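Local coordinates for protein probable M18 family aminopeptidase 1 (PDB 2GLF) that probably acts as a zinc-dependent aminopeptidase of the M18 family, releasing amino acids from the N termini of peptides, at residues 32-37 against 69-74; 90-95 against 248-253; 117-122 against 274-279; 324-329 against 400-405. All blocks are in the same frame, centred on the assembly; numbering follows the deposited sequence.

Interaction 1. Residues 32-37 against 69-74; sequences TERMTV and RGKAIA
Lys71 lies alongside Glu33 and Arg34, and the three side chains point the same way. Lys71 CB meets Glu33 CG at 4.0 Å. Lys71 CG rests between the two partners, 4.0 Å from Glu33 CG and 4.1 Å from Arg34 CG. This CG stands anti to the carbonyl carbon (chi1 -62°), and the chain is extended from there on. The methylenes are thereby laid along the first turn of helix 33-45. At the tip, Lys71 NZ and Arg34 NH1 are two donors and do not bond to each other. The two chain ends are modelled too closely here for their spacing to be trusted. Glu224 forms salt bridges with both, NZ also bonds to His369 of the second subunit, and Arg34 NH2 pairs with Glu371 of that subunit. At the backbone, Arg34 CA approaches Gly70 O at 3.3 Å in a CA-H...O contact. Water 2 also donates to Gly70 O and, at 2.8 Å, to Arg34 O, which ties the turn to the helix. Val37 supplies the apolar side. Val37 CG2 packs on Lys71 C, the carbonyl carbon, at 3.5 Å and on Ile73 CG2 at 4.2 Å. Helix 33-45 thus begins over the turn that leads into strand 73-77, which lies in the mixed sheet between strands 64-67 and 270-275.

Interaction 2. Residues 90-95 against 248-253; sequences VAHIDS and QDDRIC. With MN (manganese (II) ion), chain E; MN (manganese (II) ion), chain F.
A metal-binding contact joins His92, at the end of strand 87-92, to Asp249 and Asp250, at the start of helix 248-263. It is buried near the centre of the chain. The short strand and helix segments run roughly antiparallel, at 148°, with axes 7.1 Å apart. His92 NE2 binds one manganese at 2.4 Å. Asp249 OD1 binds the same ion, and Asp249 OD2 binds the other manganese at 2.4 Å. The planes of the imidazole and this carboxylate are 56° apart. Asp250 meets the histidine over a ring face and at its backbone N. Asp250 CB lies 3.5 Å from the centroid of the His92 ring, in a CH-pi contact. Asp250 OD2 accepts from His92 N almost in line, although the modelled length is too short to be taken literally. In the loop after the strand, Asp94 O and Asp94 OD2 accept weakly from His92 ND1, while Asp94 OD1 is hydrogen-bonded to Tyr119 OH. Arg251 reaches Ile93 O with NE and NH2, both weakly. Ser95 OG sits over a face of the same guanidinium, and water 3 links the Asp94 and Asp249 carbonyls. Asp326 completes the first ion's protein ligands, and Glu279 and His425 those of the second. A carboxylate bridging two metals in this way is characteristic of the dinuclear active site of M18 and related zinc exopeptidases.

Interaction 3. Residues 117-122 against 274-279; sequences HYYGGI and FFDKEE. With MN (manganese (II) ion), chain F.
Tyr119 reaches across to Lys277 and Glu279 with its outer end. CG is anti to the backbone N (chi1 172°), which carries the ring from the end of strand 111-119 to the loop after strand 270-275. Tyr119 OH comes to rest 3.2 Å from Lys277 CA. Its hydrogen bond goes to Asp94, whose OD1 also accepts from Glu279 N. One carboxylate oxygen therefore positions both the tyrosine and the metal-binding 3-10 segment. Tyr119 CE2 packs on Glu279 CB at 3.8 Å, and the ring plane stands 77° from the glutamate carboxylate. Lys277 is bent twice along its chain, and its CD passes 4.2 Å from Tyr119 OH. Here the six-stranded antiparallel sheet meets the mixed sheet that carries the dinuclear metal site of the M18 fold. Glu279 is folded at chi2 (-64°), which bends the carboxylate onto one manganese. Glu279 OE2 binds that ion at 2.0 Å, and Asp249 and His425 are its other protein ligands. Glu279 OE1 accepts from water 6, which in turn takes the N-H of Gly121, its oxygen 2.9 Å from Gly121 N. Gly121 is the centre of an inverse gamma turn, and its carbonyl O accepts from His425 ND1. Gly120 lies close against Glu279, with Gly120 CA 3.5 Å from Glu279 O in a CA-H...O contact.

Interaction 4. Residues 324-329 against 400-405; sequences SGDVCA and GGTIAK. With MN (manganese (II) ion), chain E.
Ser324 packs against Ala404, and this is the tight part of the contact. Ala404 CB lies 3.5 Å from Ser324 OG and 3.6 Å from Ser324 CB. Ser324 OG is anti to its own backbone N (chi1 180°), which aims the hydroxyl at Ala404 and Thr402. Ser324 OG stands 3.7 Å from Thr402 OG1. The two hydroxyls are joined through Asp416, whose OD2 is hydrogen-bonded to both. Thr402 OG1 also accepts a long, weak bond from Ala404 N and so caps the turn into the helix. The other part is looser. Asp326 and Thr402 slide past each other in opposite directions, and the threonine offers only its methyl, with Thr402 CG2 3.8 Å from Asp326 OD1. Thr402 is partly exposed, and the chain before it reaches solvent at Gly400. Asp326 is held instead by metal. Both of its carboxylate oxygens bind one manganese, Asp326 OD2 at 2.4 Å, and water 5 shares that ion. Val327 N donates to Asp326 OD2 at 2.8 Å, on the anti side and 30° out of the carboxylate plane. With His92 and Asp249 as the ion's other protein ligands, the site matches one half of the dinuclear centre of M18 aminopeptidases.

From the N terminus, interaction 1 comes first and closes the short loop between helix 33-45 and strand 73-77. Interaction 2 then spans about 150 residues, from strand 87-92 to helix 248-263. Interaction 3 crosses it, since 117-122 lies inside that loop and 274-279 beyond it. All six strands of the antiparallel sheet lie within the loop that interaction 2 closes. Interaction 4 follows in series and brings 400-405 back to strand 321-329. Strands 73-77, 270-275, 87-92 and 321-329 are consecutive neighbours in the mixed sheet, so all four contacts share it. Interactions 2 and 3 share one manganese, and interactions 2 and 4 the other. Interactions 1 and 3 both touch the second subunit.

Interaction 1. Residues 32-37 against 69-74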
# COMPACT_ATOMS: atom_id res chain seq x y z
N THR A 32 29.82 33.00 -16.47
CA THR A 32 30.26 31.72 -17.00
C THR A 32 31.75 31.57 -16.75
O THR A 32 32.42 32.56 -16.47
CB THR A 32 29.97 31.64 -18.50
OG1 THR A 32 30.81 32.56 -19.20
CG2 THR A 32 28.52 32.01 -18.77
N GLU A 33 32.26 30.35 -16.86
CA GLU A 33 33.68 30.12 -16.61
C GLU A 33 34.57 30.79 -17.65
O GLU A 33 35.67 31.24 -17.34
CB GLU A 33 34.00 28.61 -16.53
CG GLU A 33 33.98 27.87 -17.85
CD GLU A 33 32.58 27.69 -18.40
OE1 GLU A 33 32.45 27.19 -19.54
OE2 GLU A 33 31.61 28.04 -17.69
N ARG A 34 34.10 30.87 -18.89
CA ARG A 34 34.88 31.52 -19.93
C ARG A 34 34.95 33.02 -19.64
O ARG A 34 35.94 33.68 -19.94
CB ARG A 34 34.25 31.29 -21.31
CG ARG A 34 34.00 29.83 -21.62
CD ARG A 34 33.25 29.65 -22.93
NE ARG A 34 34.15 29.65 -24.06
CZ ARG A 34 34.52 28.56 -24.72
NH1 ARG A 34 34.05 27.38 -24.36
NH2 ARG A 34 35.38 28.66 -25.73
N MSE A 35 33.89 33.54 -19.03
CA MSE A 35 33.83 34.96 -18.70
C MSE A 35 34.68 35.28 -17.48
O MSE A 35 35.36 36.32 -17.44
CB MSE A 35 32.38 35.38 -18.43
CG MSE A 35 31.73 36.14 -19.56
SE MSE A 35 29.80 36.28 -19.37
CE MSE A 35 29.35 34.77 -20.46
N THR A 36 34.65 34.41 -16.48
CA THR A 36 35.43 34.64 -15.27
C THR A 36 36.91 34.64 -15.63
O THR A 36 37.65 35.50 -15.19
CB THR A 36 35.17 33.57 -14.20
OG1 THR A 36 33.75 33.36 -14.10
CG2 THR A 36 35.69 34.04 -12.85
N VAL A 37 37.33 33.68 -16.44
CA VAL A 37 38.72 33.62 -16.85
C VAL A 37 39.12 34.94 -17.50
O VAL A 37 40.11 35.56 -17.11
CB VAL A 37 38.99 32.45 -17.84
CG1 VAL A 37 40.33 32.66 -18.56
CG2 VAL A 37 39.02 31.13 -17.07
N ARG A 69 42.30 26.45 -21.26
CA ARG A 69 41.66 26.52 -22.56
C ARG A 69 40.57 27.59 -22.58
O ARG A 69 39.53 27.43 -23.22
CB ARG A 69 41.07 25.17 -22.95
CG ARG A 69 42.10 24.12 -23.37
CD ARG A 69 41.42 22.83 -23.77
NE ARG A 69 42.32 21.80 -24.29
CZ ARG A 69 43.31 21.24 -23.61
NH1 ARG A 69 43.56 21.61 -22.35
NH2 ARG A 69 44.05 20.29 -24.16
N GLY A 70 40.84 28.68 -21.87
CA GLY A 70 39.89 29.77 -21.80
C GLY A 70 38.83 29.43 -20.77
O GLY A 70 37.82 30.12 -20.66
N LYS A 71 39.07 28.36 -20.02
CA LYS A 71 38.14 27.91 -19.00
C LYS A 71 38.83 27.67 -17.66
O LYS A 71 38.17 27.45 -16.65
CB LYS A 71 37.43 26.63 -19.46
CG LYS A 71 36.61 26.79 -20.72
CD LYS A 71 36.01 25.47 -21.13
CE LYS A 71 35.16 25.63 -22.37
NZ LYS A 71 34.53 24.34 -22.80
N ALA A 72 40.15 27.70 -17.66
CA ALA A 72 40.90 27.49 -16.44
C ALA A 72 42.11 28.41 -16.47
O ALA A 72 42.60 28.76 -17.53
CB ALA A 72 41.34 26.04 -16.33
N ILE A 73 42.59 28.80 -15.30
CA ILE A 73 43.74 29.68 -15.28
C ILE A 73 44.45 29.65 -13.93
O ILE A 73 43.84 29.84 -12.88
CB ILE A 73 43.30 31.12 -15.62
CG1 ILE A 73 44.52 32.04 -15.72
CG2 ILE A 73 42.32 31.63 -14.58
CD1 ILE A 73 44.18 33.46 -16.12
N ALA A 74 45.75 29.39 -13.98
CA ALA A 74 46.57 29.33 -12.78
C ALA A 74 47.48 30.56 -12.75
O ALA A 74 48.10 30.91 -13.76
CB ALA A 74 47.39 28.05 -12.77
O HOH W 1 33.40 24.11 -19.66
O HOH W 2 37.40 32.46 -21.95

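Interaction 2. Residues 90-95 against 248-253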
# COMPACT_ATOMS: atom_id res chain seq x y z
N VAL A 90 43.07 27.17 -4.01
CA VAL A 90 42.41 26.80 -5.26
C VAL A 90 40.90 26.85 -5.19
O VAL A 90 40.31 26.60 -4.13
CB VAL A 90 42.81 25.38 -5.69
CG1 VAL A 90 44.31 25.32 -5.89
CG2 VAL A 90 42.37 24.37 -4.64
N ALA A 91 40.28 27.17 -6.31
CA ALA A 91 38.82 27.25 -6.40
C ALA A 91 38.34 26.88 -7.80
O ALA A 91 39.15 26.64 -8.70
CB ALA A 91 38.36 28.66 -6.05
N HIS A 92 37.03 26.82 -7.98
CA HIS A 92 36.45 26.50 -9.28
C HIS A 92 35.59 27.66 -9.76
O HIS A 92 34.96 28.36 -8.97
CB HIS A 92 35.66 25.18 -9.22
CG HIS A 92 34.38 25.25 -8.44
ND1 HIS A 92 33.17 25.58 -9.01
CD2 HIS A 92 34.11 24.95 -7.14
CE1 HIS A 92 32.21 25.47 -8.11
NE2 HIS A 92 32.75 25.09 -6.96
N ILE A 93 35.58 27.88 -11.07
CA ILE A 93 34.82 28.97 -11.62
C ILE A 93 33.62 28.54 -12.45
O ILE A 93 32.98 29.37 -13.10
CB ILE A 93 35.73 29.91 -12.45
CG1 ILE A 93 36.50 29.11 -13.50
CG2 ILE A 93 36.69 30.64 -11.54
CD1 ILE A 93 37.40 29.96 -14.36
N ASP A 94 33.29 27.25 -12.42
CA ASP A 94 32.12 26.79 -13.15
C ASP A 94 30.97 26.77 -12.13
O ASP A 94 31.19 26.58 -10.94
CB ASP A 94 32.33 25.38 -13.71
CG ASP A 94 32.57 24.35 -12.63
OD1 ASP A 94 31.93 23.28 -12.69
OD2 ASP A 94 33.39 24.61 -11.73
N SER A 95 29.74 26.99 -12.60
CA SER A 95 28.58 27.01 -11.71
C SER A 95 27.38 26.32 -12.34
O SER A 95 27.24 26.31 -13.57
CB SER A 95 28.18 28.44 -11.37
OG SER A 95 29.12 29.04 -10.51
N GLN A 248 27.66 32.54 -6.84
CA GLN A 248 28.56 32.85 -5.75
C GLN A 248 29.26 31.57 -5.34
O GLN A 248 30.31 31.60 -4.70
CB GLN A 248 27.81 33.45 -4.56
CG GLN A 248 27.67 34.95 -4.67
CD GLN A 248 27.04 35.57 -3.45
OE1 GLN A 248 25.86 35.36 -3.18
NE2 GLN A 248 27.83 36.34 -2.71
N ASP A 249 28.67 30.44 -5.72
CA ASP A 249 29.28 29.16 -5.39
C ASP A 249 30.65 29.11 -6.04
O ASP A 249 30.80 28.76 -7.22
CB ASP A 249 28.46 27.97 -5.88
CG ASP A 249 29.01 26.63 -5.36
OD1 ASP A 249 30.25 26.48 -5.28
OD2 ASP A 249 28.20 25.72 -5.07
N ASP A 250 31.62 29.53 -5.24
CA ASP A 250 33.03 29.58 -5.55
C ASP A 250 33.63 30.72 -6.33
O ASP A 250 34.86 30.85 -6.36
CB ASP A 250 33.49 28.26 -6.13
CG ASP A 250 34.69 27.74 -5.40
OD1 ASP A 250 34.69 27.85 -4.15
OD2 ASP A 250 35.63 27.25 -6.05
N ARG A 251 32.82 31.54 -6.99
CA ARG A 251 33.43 32.67 -7.67
C ARG A 251 33.71 33.64 -6.53
O ARG A 251 34.50 34.58 -6.67
CB ARG A 251 32.50 33.29 -8.72
CG ARG A 251 32.12 32.31 -9.82
CD ARG A 251 31.87 32.98 -11.16
NE ARG A 251 31.74 31.97 -12.20
CZ ARG A 251 30.59 31.44 -12.60
NH1 ARG A 251 29.45 31.84 -12.05
NH2 ARG A 251 30.57 30.50 -13.53
N ILE A 252 33.06 33.39 -5.39
CA ILE A 252 33.25 34.21 -4.21
C ILE A 252 34.60 33.84 -3.62
O ILE A 252 35.26 34.66 -3.00
CB ILE A 252 32.16 33.98 -3.15
CG1 ILE A 252 32.21 35.09 -2.10
CG2 ILE A 252 32.36 32.63 -2.48
CD1 ILE A 252 31.03 35.11 -1.16
N CYS A 253 35.00 32.60 -3.81
CA CYS A 253 36.29 32.15 -3.32
C CYS A 253 37.35 32.47 -4.34
O CYS A 253 38.51 32.67 -4.00
CB CYS A 253 36.26 30.66 -3.04
SG CYS A 253 35.55 30.32 -1.45
MN MN E . 31.59 24.64 -4.86
MN MN F . 28.66 23.58 -6.08
O HOH W 3 32.01 29.06 -9.82
O HOH W 4 28.33 29.26 -14.85
O HOH W 5 30.43 24.74 -2.82

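Interaction 3. Residues 117-122 against 274-279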
# COMPACT_ATOMS: atom_id res chain seq x y z
N HIS A 117 20.17 21.27 -21.58
CA HIS A 117 20.54 20.09 -20.83
C HIS A 117 21.23 20.73 -19.63
O HIS A 117 22.24 21.40 -19.78
CB HIS A 117 21.51 19.24 -21.64
CG HIS A 117 21.79 17.90 -21.05
ND1 HIS A 117 22.18 17.73 -19.74
CD2 HIS A 117 21.75 16.66 -21.59
CE1 HIS A 117 22.38 16.45 -19.50
NE2 HIS A 117 22.12 15.77 -20.61
N TYR A 118 20.67 20.55 -18.43
CA TYR A 118 21.25 21.17 -17.25
C TYR A 118 22.63 20.65 -16.86
O TYR A 118 22.97 19.49 -17.08
CB TYR A 118 20.28 21.08 -16.08
CG TYR A 118 20.12 19.71 -15.47
CD1 TYR A 118 20.95 19.30 -14.42
CD2 TYR A 118 19.13 18.85 -15.92
CE1 TYR A 118 20.78 18.04 -13.84
CE2 TYR A 118 18.96 17.60 -15.33
CZ TYR A 118 19.79 17.20 -14.30
OH TYR A 118 19.61 15.97 -13.72
N TYR A 119 23.42 21.55 -16.29
CA TYR A 119 24.78 21.27 -15.87
C TYR A 119 24.90 21.39 -14.35
O TYR A 119 24.53 22.41 -13.77
CB TYR A 119 25.72 22.26 -16.53
CG TYR A 119 27.14 22.20 -16.05
CD1 TYR A 119 28.05 21.30 -16.59
CD2 TYR A 119 27.59 23.06 -15.05
CE1 TYR A 119 29.36 21.25 -16.15
CE2 TYR A 119 28.90 23.02 -14.60
CZ TYR A 119 29.78 22.12 -15.16
OH TYR A 119 31.09 22.12 -14.75
N GLY A 120 25.44 20.35 -13.72
CA GLY A 120 25.59 20.40 -12.28
C GLY A 120 24.32 20.14 -11.48
O GLY A 120 23.28 19.76 -12.04
N GLY A 121 24.40 20.38 -10.17
CA GLY A 121 23.26 20.15 -9.30
C GLY A 121 22.25 21.27 -9.12
O GLY A 121 22.04 21.73 -8.00
N ILE A 122 21.61 21.70 -10.20
CA ILE A 122 20.58 22.74 -10.12
C ILE A 122 19.37 22.09 -9.46
O ILE A 122 19.23 20.87 -9.51
CB ILE A 122 20.14 23.21 -11.53
CG1 ILE A 122 19.38 22.08 -12.24
CG2 ILE A 122 21.34 23.64 -12.35
CD1 ILE A 122 18.76 22.46 -13.56
N PHE A 274 42.42 28.27 -10.81
CA PHE A 274 40.99 28.31 -11.02
C PHE A 274 40.55 27.21 -11.98
O PHE A 274 40.90 27.24 -13.16
CB PHE A 274 40.61 29.67 -11.58
CG PHE A 274 40.93 30.81 -10.66
CD1 PHE A 274 41.53 31.96 -11.14
CD2 PHE A 274 40.58 30.76 -9.32
CE1 PHE A 274 41.78 33.04 -10.29
CE2 PHE A 274 40.83 31.83 -8.47
CZ PHE A 274 41.43 32.98 -8.96
N PHE A 275 39.77 26.25 -11.48
CA PHE A 275 39.32 25.15 -12.33
C PHE A 275 37.89 25.24 -12.81
O PHE A 275 37.09 26.00 -12.29
CB PHE A 275 39.51 23.81 -11.61
CG PHE A 275 40.93 23.51 -11.26
CD1 PHE A 275 41.45 23.87 -10.02
CD2 PHE A 275 41.76 22.85 -12.17
CE1 PHE A 275 42.77 23.57 -9.68
CE2 PHE A 275 43.09 22.56 -11.85
CZ PHE A 275 43.59 22.92 -10.60
N ASP A 276 37.60 24.44 -13.83
CA ASP A 276 36.29 24.36 -14.46
C ASP A 276 35.87 22.89 -14.29
O ASP A 276 36.70 22.05 -13.96
CB ASP A 276 36.45 24.79 -15.94
CG ASP A 276 35.40 24.20 -16.89
OD1 ASP A 276 35.81 23.49 -17.84
OD2 ASP A 276 34.18 24.46 -16.73
N LYS A 277 34.59 22.59 -14.46
CA LYS A 277 34.11 21.20 -14.34
C LYS A 277 34.01 20.61 -12.94
O LYS A 277 33.72 19.42 -12.80
CB LYS A 277 34.99 20.27 -15.20
CG LYS A 277 34.51 20.05 -16.63
CD LYS A 277 34.29 21.37 -17.35
CE LYS A 277 34.00 21.18 -18.84
NZ LYS A 277 32.69 20.52 -19.09
N GLU A 278 34.23 21.39 -11.88
CA GLU A 278 34.12 20.82 -10.54
C GLU A 278 32.69 20.39 -10.25
O GLU A 278 32.47 19.32 -9.67
CB GLU A 278 34.56 21.83 -9.48
CG GLU A 278 33.43 22.32 -8.59
CD GLU A 278 33.08 21.38 -7.46
OE1 GLU A 278 32.06 21.63 -6.77
OE2 GLU A 278 33.82 20.39 -7.26
N GLU A 279 31.73 21.22 -10.65
CA GLU A 279 30.31 20.94 -10.43
C GLU A 279 29.82 19.64 -11.07
O GLU A 279 28.66 19.29 -10.91
CB GLU A 279 29.45 22.10 -10.93
CG GLU A 279 29.53 23.40 -10.13
CD GLU A 279 29.02 23.28 -8.71
OE1 GLU A 279 28.45 22.24 -8.34
OE2 GLU A 279 29.18 24.25 -7.94
MN MN F . 28.66 23.58 -6.08
O HOH W 6 27.15 20.22 -9.26

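Interaction 4. Residues 324-329 against 400-405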
# COMPACT_ATOMS: atom_id res chain seq x y z
N SER A 324 41.83 24.67 -0.01
CA SER A 324 40.74 24.38 -0.92
C SER A 324 39.68 25.46 -0.69
O SER A 324 38.92 25.39 0.27
CB SER A 324 40.17 23.00 -0.62
OG SER A 324 39.10 22.68 -1.49
N GLY A 325 39.63 26.45 -1.58
CA GLY A 325 38.66 27.52 -1.41
C GLY A 325 37.28 27.26 -2.00
O GLY A 325 37.06 27.47 -3.20
N ASP A 326 36.35 26.81 -1.16
CA ASP A 326 34.99 26.54 -1.60
C ASP A 326 34.03 26.90 -0.46
O ASP A 326 34.42 26.97 0.70
CB ASP A 326 34.83 25.07 -2.00
CG ASP A 326 33.70 24.86 -3.00
OD1 ASP A 326 33.62 23.76 -3.58
OD2 ASP A 326 32.90 25.79 -3.22
N VAL A 327 32.77 27.14 -0.81
CA VAL A 327 31.75 27.54 0.16
C VAL A 327 31.10 26.40 0.93
O VAL A 327 31.04 25.27 0.45
CB VAL A 327 30.62 28.30 -0.54
CG1 VAL A 327 31.17 29.52 -1.27
CG2 VAL A 327 29.92 27.37 -1.52
N CYS A 328 30.60 26.71 2.12
CA CYS A 328 29.91 25.72 2.93
C CYS A 328 28.49 26.24 3.10
O CYS A 328 28.15 27.31 2.59
CB CYS A 328 30.59 25.56 4.30
SG CYS A 328 30.74 27.09 5.23
N ALA A 329 27.66 25.50 3.83
CA ALA A 329 26.27 25.89 4.03
C ALA A 329 26.05 26.51 5.39
O ALA A 329 26.41 25.93 6.41
CB ALA A 329 25.38 24.67 3.86
N GLY A 400 28.94 16.00 -0.09
CA GLY A 400 29.61 17.21 -0.51
C GLY A 400 30.74 16.90 -1.47
O GLY A 400 30.53 16.82 -2.67
N GLY A 401 31.94 16.72 -0.92
CA GLY A 401 33.09 16.42 -1.75
C GLY A 401 33.54 17.62 -2.56
O GLY A 401 32.81 18.10 -3.42
N THR A 402 34.74 18.11 -2.27
CA THR A 402 35.30 19.25 -2.99
C THR A 402 36.54 18.79 -3.74
O THR A 402 36.88 17.60 -3.70
CB THR A 402 35.70 20.38 -2.04
OG1 THR A 402 36.66 19.88 -1.09
CG2 THR A 402 34.49 20.92 -1.29
N ILE A 403 37.22 19.72 -4.40
CA ILE A 403 38.41 19.36 -5.17
C ILE A 403 39.65 19.14 -4.30
O ILE A 403 40.69 18.72 -4.80
CB ILE A 403 38.71 20.43 -6.24
CG1 ILE A 403 39.23 21.71 -5.60
CG2 ILE A 403 37.46 20.71 -7.04
CD1 ILE A 403 39.72 22.73 -6.62
N ALA A 404 39.53 19.42 -3.01
CA ALA A 404 40.64 19.25 -2.09
C ALA A 404 41.28 17.87 -2.25
O ALA A 404 42.50 17.76 -2.37
CB ALA A 404 40.18 19.44 -0.66
N LYS A 405 40.46 16.83 -2.27
CA LYS A 405 40.97 15.47 -2.40
C LYS A 405 42.03 15.29 -3.50
O LYS A 405 43.05 14.64 -3.29
CB LYS A 405 39.81 14.49 -2.64
CG LYS A 405 39.14 14.67 -3.99
CD LYS A 405 38.19 13.53 -4.31
CE LYS A 405 36.97 13.53 -3.40
NZ LYS A 405 36.01 12.47 -3.82
MN MN E . 31.59 24.64 -4.86
O HOH W 5 30.43 24.74 -2.82